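Long-range contact in putative uncharacterized protein (Rhodobacter sphaeroides 2.4.1, PDB 3FAC), which is of unknown function but belongs to the Gfa family, and so probably binds zinc and may act as a carbon-sulfur lyase: residues R34-V48 / H78-V92. Numbering follows the deposited sequence.
Sequences RGAIAATARLSDLRV and HHQRRSNPEEYGVNV
Tyr88 presents its ring between two leucines of 34-48. Leu43 CD2 lies over one face, 3.9 Å from the ring centroid and 23° off the normal, while Leu46 CD1 covers the opposite face in a second CH-pi contact at the same distance. Leu46 reaches it because CG is anti to the backbone N (chi1 -171°), and its CD1 also meets His78 CD2 and Val90 CG2. Along 38-42 and 87-91 the backbones run antiparallel: Val90 N donates to Ala39 O at 3.1 Å and Tyr88 N to Ala41 O, and at the end away from the Tyr88 ring Val92 N donates to Ile37 O in a nearly straight bond. The weak bond from Ala39 N to Val90 O and a CA-H...O contact from Ala38 CA to Val90 O fit a loosely bonded strand. At the other end, Leu43 N donates to Glu86 O. A water accepts from Ile37 N and donates to Asn91 OD1, while Asn91 ND2 bonds Tyr76 O.

A polar cluster lies at Arg34, where NH1 sits over the centre of the His79 imidazole, 3.4 Å above its plane, with the guanidinium and ring planes 50° apart. NH2 meanwhile approaches His79 CB at 3.2 Å. In the second shell, Tyr76 OH hydrogen-bonds to His79 ND1, helping to fix the ring's rotation, and the Tyr76 ring makes a cation-pi contact with Arg34. An alanine in place of His79 would probably leave Arg34 without the flat surface beneath NH1 and Tyr76 OH without its imidazole partner.

Strand 38-42 is outermost within this chain in the five-stranded antiparallel sheet, beside 87-91, and Thr40 also bonds the backbone of Leu17. After 38-42 the chain turns into 46-50 of the three-stranded sheet, whose strand 11-14 packs against Ala41, Leu46 and Val90, an arrangement consistent with the beta-tent fold of the Gfa family.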
loop_
_atom_site.group_PDB
_atom_site.type_symbol
_atom_site.label_atom_id
_atom_site.label_comp_id
_atom_site.label_asym_id
_atom_site.label_seq_id
_atom_site.Cartn_x
_atom_site.Cartn_y
_atom_site.Cartn_z
ATOM N N ARG A 34 7.419 5.469 6.492
ATOM C CA ARG A 34 7.224 4.630 5.308
ATOM C C ARG A 34 7.702 5.458 4.116
ATOM O O ARG A 34 8.593 5.049 3.374
ATOM C CB ARG A 34 5.743 4.317 5.099
ATOM C CG ARG A 34 5.236 2.964 5.564
ATOM C CD ARG A 34 3.729 2.972 5.362
ATOM N NE ARG A 34 3.051 1.734 5.717
ATOM C CZ ARG A 34 1.733 1.640 5.871
ATOM N NH1 ARG A 34 0.972 2.717 5.701
ATOM N NH2 ARG A 34 1.174 0.477 6.187
ATOM N N GLY A 35 7.081 6.627 3.946
ATOM C CA GLY A 35 7.435 7.533 2.867
ATOM C C GLY A 35 6.706 7.310 1.553
ATOM O O GLY A 35 6.879 8.077 0.602
ATOM N N ALA A 36 5.876 6.274 1.496
ATOM C CA ALA A 36 5.149 5.950 0.276
ATOM C C ALA A 36 3.906 6.797 0.017
ATOM O O ALA A 36 3.381 7.450 0.914
ATOM C CB ALA A 36 4.770 4.476 0.288
ATOM N N ILE A 37 3.458 6.778 -1.233
ATOM C CA ILE A 37 2.260 7.492 -1.665
ATOM C C ILE A 37 1.197 6.412 -1.833
ATOM O O ILE A 37 1.398 5.453 -2.581
ATOM C CB ILE A 37 2.484 8.202 -3.021
ATOM C CG1 ILE A 37 3.492 9.340 -2.851
ATOM C CG2 ILE A 37 1.173 8.738 -3.553
ATOM C CD1 ILE A 37 3.824 10.083 -4.133
ATOM N N ALA A 38 0.073 6.555 -1.140
ATOM C CA ALA A 38 -0.981 5.554 -1.222
ATOM C C ALA A 38 -2.224 5.978 -2.002
ATOM O O ALA A 38 -2.424 7.158 -2.300
ATOM C CB ALA A 38 -1.380 5.117 0.183
ATOM N N ALA A 39 -3.043 4.983 -2.331
ATOM C CA ALA A 39 -4.298 5.162 -3.055
ATOM C C ALA A 39 -5.254 4.121 -2.477
ATOM O O ALA A 39 -4.838 3.009 -2.161
ATOM C CB ALA A 39 -4.091 4.926 -4.539
ATOM N N THR A 40 -6.527 4.476 -2.340
ATOM C CA THR A 40 -7.518 3.572 -1.757
ATOM C C THR A 40 -7.963 2.403 -2.641
ATOM O O THR A 40 -7.747 2.404 -3.851
ATOM C CB THR A 40 -8.774 4.364 -1.315
ATOM O OG1 THR A 40 -8.390 5.389 -0.393
ATOM C CG2 THR A 40 -9.780 3.450 -0.634
ATOM N N ALA A 41 -8.582 1.405 -2.011
ATOM C CA ALA A 41 -9.096 0.223 -2.698
ATOM C C ALA A 41 -10.030 -0.570 -1.777
ATOM O O ALA A 41 -9.671 -0.886 -0.645
ATOM C CB ALA A 41 -7.943 -0.658 -3.156
ATOM N N ARG A 42 -11.229 -0.883 -2.262
ATOM C CA ARG A 42 -12.197 -1.644 -1.473
ATOM C C ARG A 42 -11.602 -2.996 -1.086
ATOM O O ARG A 42 -10.784 -3.550 -1.820
ATOM C CB ARG A 42 -13.479 -1.880 -2.276
ATOM C CG ARG A 42 -14.171 -0.623 -2.779
ATOM C CD ARG A 42 -15.339 -0.985 -3.688
ATOM N NE ARG A 42 -15.992 0.188 -4.265
ATOM C CZ ARG A 42 -16.713 1.066 -3.572
ATOM N NH1 ARG A 42 -16.882 0.908 -2.266
ATOM N NH2 ARG A 42 -17.268 2.104 -4.189
ATOM N N LEU A 43 -12.018 -3.523 0.064
ATOM C CA LEU A 43 -11.531 -4.818 0.537
ATOM C C LEU A 43 -11.700 -5.899 -0.519
ATOM O O LEU A 43 -10.815 -6.732 -0.718
ATOM C CB LEU A 43 -12.284 -5.255 1.795
ATOM C CG LEU A 43 -11.983 -4.588 3.136
ATOM C CD1 LEU A 43 -12.836 -5.240 4.217
ATOM C CD2 LEU A 43 -10.503 -4.732 3.469
ATOM N N SER A 44 -12.849 -5.886 -1.187
ATOM C CA SER A 44 -13.142 -6.871 -2.220
ATOM C C SER A 44 -12.477 -6.562 -3.561
ATOM O O SER A 44 -12.764 -7.214 -4.564
ATOM C CB SER A 44 -14.658 -7.000 -2.399
ATOM O OG SER A 44 -15.266 -5.729 -2.540
ATOM N N ASP A 45 -11.588 -5.571 -3.582
ATOM C CA ASP A 45 -10.890 -5.223 -4.814
ATOM C C ASP A 45 -9.404 -5.577 -4.767
ATOM O O ASP A 45 -8.687 -5.376 -5.745
ATOM C CB ASP A 45 -11.046 -3.730 -5.129
ATOM C CG ASP A 45 -12.456 -3.366 -5.566
ATOM O OD1 ASP A 45 -13.014 -4.072 -6.433
ATOM O OD2 ASP A 45 -13.001 -2.367 -5.051
ATOM N N LEU A 46 -8.942 -6.107 -3.638
ATOM C CA LEU A 46 -7.534 -6.471 -3.501
ATOM C C LEU A 46 -7.353 -7.966 -3.242
ATOM O O LEU A 46 -7.977 -8.541 -2.352
ATOM C CB LEU A 46 -6.882 -5.645 -2.381
ATOM C CG LEU A 46 -5.360 -5.715 -2.194
ATOM C CD1 LEU A 46 -4.887 -4.473 -1.457
ATOM C CD2 LEU A 46 -4.967 -6.976 -1.434
ATOM N N ARG A 47 -6.478 -8.584 -4.026
ATOM C CA ARG A 47 -6.212 -10.009 -3.915
ATOM C C ARG A 47 -4.708 -10.301 -3.976
ATOM O O ARG A 47 -4.028 -9.897 -4.917
ATOM C CB ARG A 47 -6.937 -10.745 -5.046
ATOM C CG ARG A 47 -6.954 -12.256 -4.897
ATOM C CD ARG A 47 -7.738 -12.951 -6.015
ATOM N NE ARG A 47 -6.956 -13.152 -7.236
ATOM C CZ ARG A 47 -6.915 -12.305 -8.261
ATOM N NH1 ARG A 47 -7.613 -11.176 -8.229
ATOM N NH2 ARG A 47 -6.180 -12.596 -9.329
ATOM N N VAL A 48 -4.197 -10.996 -2.965
ATOM C CA VAL A 48 -2.784 -11.358 -2.910
ATOM C C VAL A 48 -2.541 -12.549 -3.837
ATOM O O VAL A 48 -2.938 -13.674 -3.540
ATOM C CB VAL A 48 -2.367 -11.730 -1.470
ATOM C CG1 VAL A 48 -0.932 -12.242 -1.448
ATOM C CG2 VAL A 48 -2.506 -10.515 -0.569
ATOM N N HIS A 78 0.801 -2.988 0.877
ATOM C CA HIS A 78 -0.505 -2.411 1.181
ATOM C C HIS A 78 -0.809 -2.498 2.673
ATOM O O HIS A 78 -0.067 -3.121 3.431
ATOM C CB HIS A 78 -1.593 -3.164 0.415
ATOM C CG HIS A 78 -1.744 -4.593 0.841
ATOM N ND1 HIS A 78 -0.744 -5.528 0.680
ATOM C CD2 HIS A 78 -2.765 -5.238 1.453
ATOM C CE1 HIS A 78 -1.143 -6.686 1.172
ATOM N NE2 HIS A 78 -2.366 -6.538 1.649
ATOM N N HIS A 79 -1.911 -1.877 3.084
ATOM C CA HIS A 79 -2.330 -1.900 4.481
ATOM C C HIS A 79 -3.824 -1.647 4.612
ATOM O O HIS A 79 -4.442 -1.043 3.738
ATOM C CB HIS A 79 -1.577 -0.843 5.295
ATOM C CG HIS A 79 -1.970 0.564 4.968
ATOM N ND1 HIS A 79 -1.532 1.217 3.837
ATOM C CD2 HIS A 79 -2.767 1.441 5.625
ATOM C CE1 HIS A 79 -2.039 2.437 3.812
ATOM N NE2 HIS A 79 -2.793 2.598 4.886
ATOM N N GLN A 80 -4.401 -2.118 5.711
ATOM C CA GLN A 80 -5.820 -1.925 5.963
ATOM C C GLN A 80 -5.981 -0.687 6.835
ATOM O O GLN A 80 -5.779 -0.743 8.048
ATOM C CB GLN A 80 -6.409 -3.145 6.674
ATOM C CG GLN A 80 -7.894 -3.022 6.982
ATOM C CD GLN A 80 -8.444 -4.241 7.698
ATOM O OE1 GLN A 80 -8.411 -5.354 7.168
ATOM N NE2 GLN A 80 -8.952 -4.037 8.910
ATOM N N ARG A 81 -6.337 0.428 6.201
ATOM C CA ARG A 81 -6.527 1.699 6.889
ATOM C C ARG A 81 -7.170 1.553 8.263
ATOM O O ARG A 81 -7.926 0.610 8.522
ATOM C CB ARG A 81 -7.388 2.637 6.042
ATOM C CG ARG A 81 -6.759 3.065 4.732
ATOM C CD ARG A 81 -7.601 4.140 4.057
ATOM N NE ARG A 81 -7.004 4.610 2.812
ATOM C CZ ARG A 81 -5.806 5.185 2.722
ATOM N NH1 ARG A 81 -5.065 5.364 3.809
ATOM N NH2 ARG A 81 -5.351 5.585 1.540
ATOM N N ARG A 82 -6.865 2.496 9.149
ATOM C CA ARG A 82 -7.407 2.479 10.502
ATOM C C ARG A 82 -8.634 3.377 10.615
ATOM O O ARG A 82 -9.395 3.286 11.579
ATOM C CB ARG A 82 -6.342 2.915 11.510
ATOM C CG ARG A 82 -6.899 3.321 12.866
ATOM C CD ARG A 82 -5.836 3.610 13.912
ATOM N NE ARG A 82 -6.385 4.307 15.072
ATOM C CZ ARG A 82 -6.598 5.615 15.123
ATOM N NH1 ARG A 82 -6.309 6.378 14.078
ATOM N NH2 ARG A 82 -7.102 6.164 16.220
ATOM N N SER A 83 -8.821 4.244 9.625
ATOM C CA SER A 83 -10.028 5.057 9.537
ATOM C C SER A 83 -11.172 4.277 8.896
ATOM O O SER A 83 -12.330 4.422 9.287
ATOM C CB SER A 83 -9.755 6.336 8.743
ATOM O OG SER A 83 -9.648 6.064 7.357
ATOM N N ASN A 84 -10.839 3.451 7.910
ATOM C CA ASN A 84 -11.836 2.643 7.218
ATOM C C ASN A 84 -11.402 1.187 7.083
ATOM O O ASN A 84 -10.600 0.846 6.215
ATOM C CB ASN A 84 -12.140 3.231 5.839
ATOM C CG ASN A 84 -13.504 2.822 5.319
ATOM O OD1 ASN A 84 -13.994 1.732 5.618
ATOM N ND2 ASN A 84 -14.126 3.696 4.537
ATOM N N PRO A 85 -11.940 0.332 7.948
ATOM C CA PRO A 85 -11.646 -1.107 7.894
ATOM C C PRO A 85 -12.094 -1.813 6.610
ATOM O O PRO A 85 -11.833 -3.003 6.424
ATOM C CB PRO A 85 -12.365 -1.645 9.130
ATOM C CG PRO A 85 -12.237 -0.507 10.097
ATOM C CD PRO A 85 -12.576 0.684 9.230
ATOM N N GLU A 86 -12.771 -1.078 5.730
ATOM C CA GLU A 86 -13.240 -1.638 4.467
ATOM C C GLU A 86 -12.386 -1.148 3.304
ATOM O O GLU A 86 -12.754 -1.305 2.141
ATOM C CB GLU A 86 -14.701 -1.251 4.222
ATOM C CG GLU A 86 -15.698 -1.955 5.122
ATOM C CD GLU A 86 -15.712 -3.456 4.908
ATOM O OE1 GLU A 86 -15.915 -3.895 3.755
ATOM O OE2 GLU A 86 -15.525 -4.198 5.896
ATOM N N GLU A 87 -11.245 -0.549 3.623
ATOM C CA GLU A 87 -10.347 -0.047 2.592
ATOM C C GLU A 87 -8.920 -0.536 2.788
ATOM O O GLU A 87 -8.545 -1.019 3.855
ATOM C CB GLU A 87 -10.326 1.487 2.578
ATOM C CG GLU A 87 -11.637 2.156 2.233
ATOM C CD GLU A 87 -11.489 3.658 2.086
ATOM O OE1 GLU A 87 -10.859 4.283 2.964
ATOM O OE2 GLU A 87 -12.006 4.215 1.095
ATOM N N TYR A 88 -8.132 -0.389 1.733
ATOM C CA TYR A 88 -6.735 -0.771 1.742
ATOM C C TYR A 88 -5.955 0.431 1.237
ATOM O O TYR A 88 -6.459 1.206 0.428
ATOM C CB TYR A 88 -6.477 -1.941 0.789
ATOM C CG TYR A 88 -6.785 -3.322 1.316
ATOM C CD1 TYR A 88 -6.136 -3.827 2.443
ATOM C CD2 TYR A 88 -7.669 -4.158 0.640
ATOM C CE1 TYR A 88 -6.358 -5.138 2.876
ATOM C CE2 TYR A 88 -7.897 -5.465 1.062
ATOM C CZ TYR A 88 -7.238 -5.949 2.177
ATOM O OH TYR A 88 -7.452 -7.249 2.576
ATOM N N GLY A 89 -4.734 0.588 1.727
ATOM C CA GLY A 89 -3.885 1.669 1.275
ATOM C C GLY A 89 -2.806 0.959 0.488
ATOM O O GLY A 89 -2.091 0.127 1.041
ATOM N N VAL A 90 -2.691 1.263 -0.801
ATOM C CA VAL A 90 -1.699 0.603 -1.641
ATOM C C VAL A 90 -0.529 1.495 -2.030
ATOM O O VAL A 90 -0.699 2.688 -2.288
ATOM C CB VAL A 90 -2.344 0.065 -2.940
ATOM C CG1 VAL A 90 -1.307 -0.679 -3.774
ATOM C CG2 VAL A 90 -3.496 -0.852 -2.605
ATOM N N ASN A 91 0.657 0.900 -2.074
ATOM C CA ASN A 91 1.874 1.605 -2.456
ATOM C C ASN A 91 1.826 1.790 -3.983
ATOM O O ASN A 91 2.008 0.828 -4.735
ATOM C CB ASN A 91 3.092 0.760 -2.072
ATOM C CG ASN A 91 4.395 1.538 -2.126
ATOM O OD1 ASN A 91 4.597 2.389 -2.989
ATOM N ND2 ASN A 91 5.299 1.229 -1.204
ATOM N N VAL A 92 1.577 3.018 -4.436
ATOM C CA VAL A 92 1.497 3.303 -5.871
ATOM C C VAL A 92 2.752 2.877 -6.642
ATOM O O VAL A 92 2.672 2.477 -7.801
ATOM C CB VAL A 92 1.255 4.822 -6.147
ATOM C CG1 VAL A 92 0.031 5.313 -5.381
ATOM C CG2 VAL A 92 2.486 5.633 -5.767
HETATM O O HOH W 1 4.929 5.147 -3.164
#